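Local coordinates for protein transcriptional repressor PagR (Bacillus anthracis, PDB 2ZKZ) that binds DNA as a dimeric ArsR-type winged helix-turn-helix repressor and shuts down expression of the pagA and atxA genes of the anthrax bacillus, at residues A[20-24]-A[87-91]. Numbering follows the deposited sequence.
Sequences LLKTM and KVEGI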
loop_
_atom_site.group_PDB
_atom_site.type_symbol
_atom_site.label_atom_id
_atom_site.label_comp_id
_atom_site.label_asym_id
_atom_site.label_seq_id
_atom_site.Cartn_x
_atom_site.Cartn_y
_atom_site.Cartn_z
ATOM N N LEU A 20 2.658 -2.125 6.231
ATOM C CA LEU A 20 2.243 -3.166 5.287
ATOM C C LEU A 20 2.310 -2.615 3.863
ATOM O O LEU A 20 2.820 -3.263 2.953
ATOM C CB LEU A 20 0.803 -3.628 5.575
ATOM C CG LEU A 20 0.286 -4.825 4.763
ATOM C CD1 LEU A 20 1.053 -6.088 5.185
ATOM C CD2 LEU A 20 -1.203 -5.022 5.005
ATOM N N LEU A 21 1.795 -1.408 3.670
ATOM C CA LEU A 21 1.819 -0.804 2.346
ATOM C C LEU A 21 3.263 -0.521 1.935
ATOM O O LEU A 21 3.635 -0.743 0.790
ATOM C CB LEU A 21 0.997 0.491 2.332
ATOM C CG LEU A 21 -0.486 0.386 2.712
ATOM C CD1 LEU A 21 -1.139 1.772 2.560
ATOM C CD2 LEU A 21 -1.197 -0.625 1.828
ATOM N N LYS A 22 4.075 -0.043 2.873
ATOM C CA LYS A 22 5.472 0.252 2.575
ATOM C C LYS A 22 6.221 -0.999 2.106
ATOM O O LYS A 22 6.980 -0.953 1.140
ATOM C CB LYS A 22 6.166 0.830 3.808
ATOM C CG LYS A 22 7.634 1.202 3.582
ATOM C CD LYS A 22 8.323 1.549 4.898
ATOM C CE LYS A 22 9.800 1.866 4.696
ATOM N NZ LYS A 22 9.966 3.121 3.914
ATOM N N THR A 23 5.984 -2.120 2.785
ATOM C CA THR A 23 6.642 -3.375 2.448
ATOM C C THR A 23 6.220 -3.914 1.081
ATOM O O THR A 23 7.007 -4.573 0.404
ATOM C CB THR A 23 6.381 -4.446 3.542
ATOM O OG1 THR A 23 6.754 -3.915 4.819
ATOM C CG2 THR A 23 7.218 -5.707 3.281
HETATM N N MSE A 24 4.983 -3.640 0.676
HETATM C CA MSE A 24 4.475 -4.087 -0.629
HETATM C C MSE A 24 4.759 -3.076 -1.744
HETATM O O MSE A 24 4.565 -3.379 -2.923
HETATM C CB MSE A 24 2.949 -4.286 -0.582
HETATM C CG MSE A 24 2.417 -5.308 0.426
HETATM SE SE MSE A 24 0.459 -5.321 0.450
HETATM C CE MSE A 24 0.160 -6.033 -1.320
ATOM N N LYS A 87 -5.670 -8.770 4.616
ATOM C CA LYS A 87 -5.459 -7.449 4.031
ATOM C C LYS A 87 -4.597 -7.512 2.771
ATOM O O LYS A 87 -4.869 -6.821 1.782
ATOM C CB LYS A 87 -4.822 -6.509 5.057
ATOM C CG LYS A 87 -5.725 -6.150 6.225
ATOM C CD LYS A 87 -5.115 -5.017 7.049
ATOM C CE LYS A 87 -6.046 -4.552 8.161
ATOM N NZ LYS A 87 -6.292 -5.623 9.162
ATOM N N VAL A 88 -3.562 -8.345 2.809
ATOM C CA VAL A 88 -2.674 -8.503 1.663
ATOM C C VAL A 88 -3.441 -9.064 0.475
ATOM O O VAL A 88 -3.335 -8.551 -0.636
ATOM C CB VAL A 88 -1.491 -9.444 1.986
ATOM C CG1 VAL A 88 -0.645 -9.664 0.736
ATOM C CG2 VAL A 88 -0.649 -8.843 3.094
ATOM N N GLU A 89 -4.215 -10.117 0.707
ATOM C CA GLU A 89 -4.996 -10.713 -0.377
ATOM C C GLU A 89 -5.991 -9.692 -0.916
ATOM O O GLU A 89 -6.159 -9.552 -2.126
ATOM C CB GLU A 89 -5.756 -11.954 0.109
ATOM C CG GLU A 89 -6.628 -12.576 -0.974
ATOM C CD GLU A 89 -7.307 -13.858 -0.525
ATOM O OE1 GLU A 89 -7.978 -13.841 0.530
ATOM O OE2 GLU A 89 -7.176 -14.883 -1.234
ATOM N N GLY A 90 -6.644 -8.976 -0.004
ATOM C CA GLY A 90 -7.612 -7.973 -0.410
ATOM C C GLY A 90 -7.000 -6.891 -1.285
ATOM O O GLY A 90 -7.592 -6.480 -2.280
ATOM N N ILE A 91 -5.803 -6.439 -0.925
ATOM C CA ILE A 91 -5.128 -5.390 -1.672
ATOM C C ILE A 91 -4.660 -5.844 -3.040
ATOM O O ILE A 91 -4.819 -5.120 -4.024
ATOM C CB ILE A 91 -3.898 -4.834 -0.905
ATOM C CG1 ILE A 91 -4.350 -4.119 0.369
ATOM C CG2 ILE A 91 -3.130 -3.858 -1.792
ATOM C CD1 ILE A 91 -3.207 -3.746 1.304
#
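Leu-20, Leu-21 and Met-24 pack against Lys-87, Val-88 and Ile-91 in a wholly apolar helix-helix contact that joins the first and last helices of the winged helix-turn-helix (ArsR-type) fold, at the dimer interface. Segments 20-24 and 87-91 run at 56° to each other, and their axes come no closer than 11.7 Å; branched aliphatic side chains and the selenomethionine Met-24 fill the gap, their touching atoms are all apolar, and no hydrogen bond crosses between the segments. Leu-20 forks between two neighbours: its CD1 meets CG2 of Val-88 at 3.9 Å, while CD2 rests on CB of Lys-87, also at 3.9 Å. Beyond that methylene the lysine chain leads its amine away from the leucine. Met-24 reaches across with chi2 extended and then bends at chi3 (67°), which brings CE within 4.0 Å of CG2 of Ile-91 and 4.2 Å of CG1 of Val-88. Val-69 and helix 27-39 back this side, through Leu-30 against Met-24 and Val-33 against Val-88. From the second subunit, Leu-30 packs on Leu-21 and Leu-21 on Met-24, so the cluster continues into the dimer interface. The Ile-91 and Leu-21 side chains cross at about a right angle, and CD1 of Ile-91 touches two partners, SE of Met-24 at 4.1 Å and CD2 of Leu-21 at 3.7 Å.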